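Local coordinates for protein polyketide synthase (Synechococcus sp., PDB 4GOX) that probably transfers a sulfonate group from PAPS to activate a polyketide intermediate of olefin biosynthesis, and binds the nucleotide PAP, at residues Ala185-Leu197 and Ala286-Phe298. Residues are numbered along the deposited sequence; the frame is centred on the assembly and turned at random.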
ATOM      1  N   ALA A 185     -10.369  -2.333 -15.163  1.00 51.04           N
ATOM      2  CA  ALA A 185     -10.058  -3.052 -13.927  1.00 48.27           C
ATOM      3  C   ALA A 185      -8.949  -4.087 -14.197  1.00 47.80           C
ATOM      4  O   ALA A 185      -7.954  -4.124 -13.471  1.00 44.54           O
ATOM      5  CB  ALA A 185     -11.307  -3.742 -13.384  1.00 50.76           C
ATOM      6  N   GLU A 186      -9.109  -4.885 -15.279  1.00 44.90           N
ATOM      7  CA  GLU A 186      -8.132  -5.889 -15.705  1.00 42.08           C
ATOM      8  C   GLU A 186      -6.787  -5.197 -15.989  1.00 41.54           C
ATOM      9  O   GLU A 186      -5.748  -5.649 -15.505  1.00 37.44           O
ATOM     10  CB  GLU A 186      -8.634  -6.609 -16.959  1.00 45.55           C
ATOM     11  CG  GLU A 186      -7.618  -7.606 -17.492  1.00 47.71           C
ATOM     12  CD  GLU A 186      -8.062  -8.438 -18.671  1.00 49.51           C
ATOM     13  OE1 GLU A 186      -7.217  -9.190 -19.194  1.00 50.64           O
ATOM     14  OE2 GLU A 186      -9.211  -8.277 -19.133  1.00 54.29           O
ATOM     15  N   SER A 187      -6.824  -4.104 -16.772  1.00 40.44           N
ATOM     16  CA  SER A 187      -5.641  -3.317 -17.112  1.00 39.90           C
ATOM     17  C   SER A 187      -4.894  -2.831 -15.886  1.00 42.10           C
ATOM     18  O   SER A 187      -3.673  -2.984 -15.836  1.00 40.39           O
ATOM     19  CB  SER A 187      -6.004  -2.143 -18.001  1.00 44.31           C
ATOM     20  OG  SER A 187      -6.163  -2.667 -19.305  1.00 58.65           O
ATOM     21  N   ILE A 188      -5.624  -2.270 -14.905  1.00 38.82           N
ATOM     22  CA  ILE A 188      -5.055  -1.786 -13.655  1.00 38.43           C
ATOM     23  C   ILE A 188      -4.416  -2.926 -12.854  1.00 39.53           C
ATOM     24  O   ILE A 188      -3.287  -2.769 -12.406  1.00 37.91           O
ATOM     25  CB  ILE A 188      -6.070  -0.950 -12.821  1.00 43.72           C
ATOM     26  CG1 ILE A 188      -6.404   0.380 -13.556  1.00 46.66           C
ATOM     27  CG2 ILE A 188      -5.486  -0.625 -11.435  1.00 44.86           C
ATOM     28  CD1 ILE A 188      -7.523   1.188 -12.876  1.00 55.22           C
ATOM     29  N   TRP A 189      -5.086  -4.092 -12.751  1.00 35.76           N
ATOM     30  CA  TRP A 189      -4.503  -5.239 -12.049  1.00 34.22           C
ATOM     31  C   TRP A 189      -3.206  -5.681 -12.741  1.00 36.42           C
ATOM     32  O   TRP A 189      -2.184  -5.943 -12.090  1.00 33.39           O
ATOM     33  CB  TRP A 189      -5.499  -6.422 -12.050  1.00 33.78           C
ATOM     34  CG  TRP A 189      -4.980  -7.613 -11.300  1.00 32.81           C
ATOM     35  CD1 TRP A 189      -5.083  -7.853  -9.964  1.00 34.71           C
ATOM     36  CD2 TRP A 189      -4.238  -8.701 -11.850  1.00 32.83           C
ATOM     37  NE1 TRP A 189      -4.482  -9.053  -9.652  1.00 33.60           N
ATOM     38  CE2 TRP A 189      -3.970  -9.604 -10.793  1.00 34.99           C
ATOM     39  CE3 TRP A 189      -3.840  -9.049 -13.161  1.00 34.25           C
ATOM     40  CZ2 TRP A 189      -3.228 -10.773 -10.980  1.00 33.51           C
ATOM     41  CZ3 TRP A 189      -3.105 -10.208 -13.343  1.00 36.00           C
ATOM     42  CH2 TRP A 189      -2.820 -11.061 -12.266  1.00 36.65           C
ATOM     43  N   ARG A 190      -3.259  -5.775 -14.069  1.00 34.46           N
ATOM     44  CA  ARG A 190      -2.136  -6.234 -14.859  1.00 34.82           C
ATOM     45  C   ARG A 190      -0.976  -5.232 -14.781  1.00 39.31           C
ATOM     46  O   ARG A 190       0.147  -5.627 -14.478  1.00 37.70           O
ATOM     47  CB  ARG A 190      -2.584  -6.482 -16.305  1.00 34.92           C
ATOM     48  CG  ARG A 190      -1.510  -7.075 -17.216  1.00 37.40           C
ATOM     49  CD  ARG A 190      -2.001  -7.231 -18.635  1.00 40.67           C
ATOM     50  NE  ARG A 190      -2.318  -5.941 -19.244  1.00 39.67           N
ATOM     51  CZ  ARG A 190      -3.528  -5.584 -19.650  1.00 51.25           C
ATOM     52  NH1 ARG A 190      -4.542  -6.436 -19.561  1.00 41.62           N
ATOM     53  NH2 ARG A 190      -3.733  -4.382 -20.161  1.00 39.23           N
ATOM     54  N   THR A 191      -1.248  -3.949 -15.058  1.00 38.94           N
ATOM     55  CA  THR A 191      -0.240  -2.881 -15.035  1.00 39.36           C
ATOM     56  C   THR A 191       0.492  -2.838 -13.689  1.00 39.21           C
ATOM     57  O   THR A 191       1.722  -2.894 -13.666  1.00 36.05           O
ATOM     58  CB  THR A 191      -0.891  -1.535 -15.386  1.00 47.06           C
ATOM     59  OG1 THR A 191      -1.522  -1.677 -16.666  1.00 49.07           O
ATOM     60  CG2 THR A 191       0.104  -0.370 -15.368  1.00 41.59           C
ATOM     61  N   SER A 192      -0.274  -2.765 -12.585  1.00 35.66           N
ATOM     62  CA  SER A 192       0.283  -2.701 -11.227  1.00 35.01           C
ATOM     63  C   SER A 192       1.134  -3.910 -10.915  1.00 36.23           C
ATOM     64  O   SER A 192       2.268  -3.757 -10.471  1.00 35.83           O
ATOM     65  CB  SER A 192      -0.825  -2.603 -10.175  1.00 36.55           C
ATOM     66  OG  SER A 192      -1.501  -1.385 -10.385  1.00 52.81           O
ATOM     67  N   ASN A 193       0.563  -5.102 -11.102  1.00 31.49           N
ATOM     68  CA  ASN A 193       1.245  -6.327 -10.777  1.00 31.95           C
ATOM     69  C   ASN A 193       2.495  -6.520 -11.568  1.00 36.50           C
ATOM     70  O   ASN A 193       3.504  -6.899 -10.985  1.00 36.03           O
ATOM     71  CB  ASN A 193       0.299  -7.522 -10.777  1.00 34.08           C
ATOM     72  CG  ASN A 193      -0.560  -7.495  -9.539  1.00 44.64           C
ATOM     73  OD1 ASN A 193      -0.045  -7.449  -8.431  1.00 32.52           O
ATOM     74  ND2 ASN A 193      -1.873  -7.357  -9.687  1.00 34.78           N
ATOM     75  N   ARG A 194       2.480  -6.155 -12.856  1.00 33.40           N
ATOM     76  CA  ARG A 194       3.685  -6.261 -13.675  1.00 35.05           C
ATOM     77  C   ARG A 194       4.775  -5.264 -13.193  1.00 38.53           C
ATOM     78  O   ARG A 194       5.925  -5.670 -13.001  1.00 38.02           O
ATOM     79  CB  ARG A 194       3.348  -6.071 -15.159  1.00 36.43           C
ATOM     80  CG  ARG A 194       4.560  -5.938 -16.086  1.00 42.31           C
ATOM     81  CD  ARG A 194       5.118  -7.307 -16.365  1.00 50.80           C
ATOM     82  NE  ARG A 194       4.112  -8.172 -16.985  1.00 43.22           N
ATOM     83  CZ  ARG A 194       4.184  -9.497 -17.029  1.00 61.45           C
ATOM     84  NH1 ARG A 194       5.209 -10.131 -16.473  1.00 48.64           N
ATOM     85  NH2 ARG A 194       3.218 -10.201 -17.608  1.00 46.17           N
ATOM     86  N   ASN A 195       4.395  -3.994 -12.938  1.00 35.54           N
ATOM     87  CA  ASN A 195       5.332  -2.963 -12.459  1.00 34.87           C
ATOM     88  C   ASN A 195       5.985  -3.346 -11.129  1.00 36.46           C
ATOM     89  O   ASN A 195       7.203  -3.230 -11.004  1.00 35.76           O
ATOM     90  CB  ASN A 195       4.663  -1.596 -12.356  1.00 34.01           C
ATOM     91  CG  ASN A 195       4.296  -0.972 -13.672  1.00 43.09           C
ATOM     92  OD1 ASN A 195       4.909  -1.230 -14.676  1.00 38.92           O
ATOM     93  ND2 ASN A 195       3.327  -0.085 -13.692  1.00 39.43           N
ATOM     94  N   ILE A 196       5.193  -3.846 -10.166  1.00 34.43           N
ATOM     95  CA  ILE A 196       5.700  -4.238  -8.841  1.00 34.20           C
ATOM     96  C   ILE A 196       6.622  -5.447  -8.947  1.00 39.57           C
ATOM     97  O   ILE A 196       7.701  -5.453  -8.345  1.00 39.92           O
ATOM     98  CB  ILE A 196       4.599  -4.413  -7.761  1.00 35.31           C
ATOM     99  CG1 ILE A 196       3.695  -3.163  -7.668  1.00 34.15           C
ATOM    100  CG2 ILE A 196       5.246  -4.692  -6.394  1.00 32.26           C
ATOM    101  CD1 ILE A 196       2.325  -3.492  -7.089  1.00 29.22           C
ATOM    102  N   LEU A 197       6.209  -6.454  -9.749  1.00 36.84           N
ATOM    103  CA  LEU A 197       7.030  -7.620 -10.065  1.00 37.42           C
ATOM    104  C   LEU A 197       8.388  -7.165 -10.660  1.00 39.52           C
ATOM    105  O   LEU A 197       9.434  -7.630 -10.193  1.00 39.19           O
ATOM    106  CB  LEU A 197       6.296  -8.534 -11.062  1.00 38.23           C
ATOM    107  CG  LEU A 197       7.018  -9.818 -11.431  1.00 44.74           C
ATOM    108  CD1 LEU A 197       7.061 -10.765 -10.246  1.00 44.75           C
ATOM    109  CD2 LEU A 197       6.381 -10.473 -12.678  1.00 46.52           C
ATOM    110  N   ALA A 286     -13.280 -13.063 -21.751  1.00 79.85           N
ATOM    111  CA  ALA A 286     -12.039 -13.698 -21.300  1.00 75.39           C
ATOM    112  C   ALA A 286     -10.957 -12.650 -21.011  1.00 71.83           C
ATOM    113  O   ALA A 286     -10.964 -11.564 -21.598  1.00 71.68           O
ATOM    114  CB  ALA A 286     -11.544 -14.674 -22.370  1.00 78.34           C
ATOM    115  N   LEU A 287     -10.029 -12.979 -20.110  1.00 62.77           N
ATOM    116  CA  LEU A 287      -8.898 -12.113 -19.762  1.00 57.50           C
ATOM    117  C   LEU A 287      -7.948 -12.008 -20.939  1.00 59.77           C
ATOM    118  O   LEU A 287      -7.963 -12.880 -21.811  1.00 60.42           O
ATOM    119  CB  LEU A 287      -8.140 -12.708 -18.573  1.00 55.02           C
ATOM    120  CG  LEU A 287      -8.883 -12.879 -17.257  1.00 57.81           C
ATOM    121  CD1 LEU A 287      -7.942 -13.426 -16.212  1.00 55.76           C
ATOM    122  CD2 LEU A 287      -9.442 -11.554 -16.758  1.00 56.14           C
ATOM    123  N   GLN A 288      -7.119 -10.956 -20.989  1.00 53.79           N
ATOM    124  CA  GLN A 288      -6.166 -10.855 -22.108  1.00 52.79           C
ATOM    125  C   GLN A 288      -5.038 -11.868 -21.922  1.00 54.39           C
ATOM    126  O   GLN A 288      -4.822 -12.358 -20.810  1.00 51.72           O
ATOM    127  CB  GLN A 288      -5.625  -9.419 -22.279  1.00 51.72           C
ATOM    128  CG  GLN A 288      -6.712  -8.368 -22.550  1.00 56.93           C
ATOM    129  CD  GLN A 288      -7.564  -8.691 -23.759  1.00 71.70           C
ATOM    130  OE1 GLN A 288      -8.787  -8.854 -23.673  1.00 70.46           O
ATOM    131  NE2 GLN A 288      -6.946  -8.838 -24.903  1.00 66.73           N
ATOM    132  N   LEU A 289      -4.341 -12.204 -23.007  1.00 53.92           N
ATOM    133  CA  LEU A 289      -3.257 -13.179 -22.969  1.00 54.71           C
ATOM    134  C   LEU A 289      -2.150 -12.856 -21.953  1.00 53.40           C
ATOM    135  O   LEU A 289      -1.813 -13.739 -21.171  1.00 53.48           O
ATOM    136  CB  LEU A 289      -2.746 -13.519 -24.380  1.00 58.34           C
ATOM    137  CG  LEU A 289      -3.277 -14.848 -24.982  1.00 68.48           C
ATOM    138  CD1 LEU A 289      -4.808 -15.046 -24.786  1.00 70.67           C
ATOM    139  CD2 LEU A 289      -2.952 -14.961 -26.452  1.00 72.09           C
ATOM    140  N   ASP A 290      -1.680 -11.592 -21.857  1.00 45.61           N
ATOM    141  CA  ASP A 290      -0.678 -11.257 -20.840  1.00 42.47           C
ATOM    142  C   ASP A 290      -1.242 -11.201 -19.433  1.00 44.91           C
ATOM    143  O   ASP A 290      -0.484 -11.363 -18.477  1.00 41.51           O
ATOM    144  CB  ASP A 290       0.125  -9.987 -21.147  1.00 43.24           C
ATOM    145  CG  ASP A 290      -0.635  -8.725 -21.505  1.00 44.63           C
ATOM    146  OD1 ASP A 290      -1.847  -8.826 -21.848  1.00 45.93           O
ATOM    147  OD2 ASP A 290       0.005  -7.673 -21.585  1.00 42.12           O
ATOM    148  N   THR A 291      -2.566 -10.971 -19.286  1.00 43.59           N
ATOM    149  CA  THR A 291      -3.168 -10.996 -17.939  1.00 41.35           C
ATOM    150  C   THR A 291      -3.114 -12.438 -17.432  1.00 44.89           C
ATOM    151  O   THR A 291      -2.796 -12.660 -16.273  1.00 41.91           O
ATOM    152  CB  THR A 291      -4.611 -10.481 -17.919  1.00 45.20           C
ATOM    153  OG1 THR A 291      -4.672  -9.216 -18.560  1.00 42.70           O
ATOM    154  CG2 THR A 291      -5.161 -10.350 -16.496  1.00 40.16           C
ATOM    155  N   ILE A 292      -3.343 -13.405 -18.327  1.00 46.52           N
ATOM    156  CA  ILE A 292      -3.305 -14.833 -18.004  1.00 48.95           C
ATOM    157  C   ILE A 292      -1.878 -15.237 -17.619  1.00 51.37           C
ATOM    158  O   ILE A 292      -1.702 -15.827 -16.553  1.00 49.15           O
ATOM    159  CB  ILE A 292      -3.904 -15.690 -19.146  1.00 55.96           C
ATOM    160  CG1 ILE A 292      -5.408 -15.398 -19.327  1.00 57.94           C
ATOM    161  CG2 ILE A 292      -3.662 -17.190 -18.917  1.00 59.04           C
ATOM    162  CD1 ILE A 292      -5.968 -15.805 -20.721  1.00 68.81           C
ATOM    163  N   GLN A 293      -0.869 -14.884 -18.458  1.00 47.59           N
ATOM    164  CA  GLN A 293       0.541 -15.191 -18.183  1.00 47.53           C
ATOM    165  C   GLN A 293       0.962 -14.635 -16.790  1.00 48.99           C
ATOM    166  O   GLN A 293       1.537 -15.363 -15.979  1.00 49.25           O
ATOM    167  CB  GLN A 293       1.470 -14.705 -19.324  1.00 49.84           C
ATOM    168  CG  GLN A 293       1.134 -15.338 -20.703  1.00 59.52           C
ATOM    169  CD  GLN A 293       2.061 -15.090 -21.907  1.00 77.00           C
ATOM    170  OE1 GLN A 293       1.889 -15.708 -22.969  1.00 72.33           O
ATOM    171  NE2 GLN A 293       3.051 -14.216 -21.800  1.00 55.12           N
ATOM    172  N   LEU A 294       0.590 -13.394 -16.489  1.00 42.97           N
ATOM    173  CA  LEU A 294       0.922 -12.769 -15.216  1.00 41.40           C
ATOM    174  C   LEU A 294       0.265 -13.491 -14.018  1.00 45.21           C
ATOM    175  O   LEU A 294       0.943 -13.764 -13.024  1.00 43.43           O
ATOM    176  CB  LEU A 294       0.587 -11.284 -15.240  1.00 38.84           C
ATOM    177  CG  LEU A 294       0.942 -10.449 -14.002  1.00 40.50           C
ATOM    178  CD1 LEU A 294       2.470 -10.487 -13.680  1.00 39.21           C
ATOM    179  CD2 LEU A 294       0.470  -9.025 -14.188  1.00 37.19           C
ATOM    180  N   ALA A 295      -1.017 -13.865 -14.160  1.00 43.61           N
ATOM    181  CA  ALA A 295      -1.781 -14.585 -13.137  1.00 45.34           C
ATOM    182  C   ALA A 295      -1.154 -15.984 -12.887  1.00 49.96           C
ATOM    183  O   ALA A 295      -1.039 -16.408 -11.743  1.00 48.82           O
ATOM    184  CB  ALA A 295      -3.239 -14.720 -13.574  1.00 47.73           C
ATOM    185  N   GLU A 296      -0.656 -16.637 -13.946  1.00 47.60           N
ATOM    186  CA  GLU A 296       0.017 -17.935 -13.851  1.00 49.71           C
ATOM    187  C   GLU A 296       1.332 -17.779 -13.073  1.00 55.52           C
ATOM    188  O   GLU A 296       1.699 -18.681 -12.345  1.00 58.58           O
ATOM    189  CB  GLU A 296       0.269 -18.546 -15.253  1.00 53.51           C
ATOM    190  CG  GLU A 296      -1.014 -18.963 -15.960  1.00 65.61           C
ATOM    191  CD  GLU A 296      -0.901 -19.572 -17.349  1.00 94.14           C
ATOM    192  OE1 GLU A 296       0.042 -19.224 -18.103  1.00 78.64           O
ATOM    193  OE2 GLU A 296      -1.805 -20.364 -17.705  1.00 97.89           O
ATOM    194  N   THR A 297       2.019 -16.635 -13.196  1.00 51.41           N
ATOM    195  CA  THR A 297       3.261 -16.344 -12.458  1.00 52.60           C
ATOM    196  C   THR A 297       2.980 -16.419 -10.936  1.00 58.34           C
ATOM    197  O   THR A 297       3.860 -16.822 -10.169  1.00 60.48           O
ATOM    198  CB  THR A 297       3.793 -14.962 -12.901  1.00 61.25           C
ATOM    199  OG1 THR A 297       4.310 -15.088 -14.222  1.00 60.46           O
ATOM    200  CG2 THR A 297       4.863 -14.386 -11.982  1.00 60.43           C
ATOM    201  N   PHE A 298       1.751 -16.055 -10.519  1.00 52.57           N
ATOM    202  CA  PHE A 298       1.351 -16.087  -9.107  1.00 51.31           C
ATOM    203  C   PHE A 298       0.628 -17.352  -8.716  1.00 57.88           C
ATOM    204  O   PHE A 298       0.053 -17.385  -7.633  1.00 58.72           O
ATOM    205  CB  PHE A 298       0.486 -14.872  -8.734  1.00 48.95           C
ATOM    206  CG  PHE A 298       1.090 -13.554  -9.094  1.00 45.25           C
ATOM    207  CD1 PHE A 298       2.300 -13.150  -8.538  1.00 46.13           C
ATOM    208  CD2 PHE A 298       0.449 -12.703  -9.979  1.00 44.32           C
ATOM    209  CE1 PHE A 298       2.871 -11.925  -8.882  1.00 44.18           C
ATOM    210  CE2 PHE A 298       1.009 -11.463 -10.304  1.00 45.34           C
ATOM    211  CZ  PHE A 298       2.223 -11.093  -9.767  1.00 42.75           C
TER
HETATM  212  O   HOH W   1     -10.558  -8.648 -21.392  1.00 48.85           O
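Glu186 reaches across to Gln288 and Thr291 where two helices pack in the P-loop-type alpha/beta fold of this sulfotransferase; the axes of 185-197 and 289-297 cross at 49° and come within 10.0 Å. The contact shows how a buried carboxylate can tie down the start of a helix. With CG trans to the backbone N (chi1 177°) and the chain extended beyond it, Glu186 carries OE1 to the N-cap residue of helix 289-297. The backbone N of Gln288 donates almost straight to the syn lone pair of Glu186 OE1 (2.5 Å), while Thr291 OG1 gives its proton to the anti lone pair of the same oxygen (2.6 Å). The Thr291 hydroxyl in turn accepts from Arg190 NH1 at 3.0 Å, lying in the guanidinium plane, and a long salt bridge joins Arg190 to Glu186. Asp290 stands off that plane, its carboxylate tilted only 11° from it, so its long salt bridge to Arg190 is one of charge alone. An alanine at Glu186 would probably leave Gln288 N and the Thr291 hydroxyl without their shared acceptor, and Arg190 without a nearby negative charge. Farther along, Leu294 is a knob among Trp189, Asn193, Arg194 and Leu197. The rim of the Trp189 indole meets Ala295 CA edge-on at CH2 (3.8 Å), and Trp189 NE1 is hydrogen-bonded to Arg156 O; Phe298, beside Asn193 CB, also rests on strand 149-155. Arg194, bent at chi2 and chi3, folds back over the knob, and Leu294 CD1 sits 3.8 Å above the centre of its guanidinium.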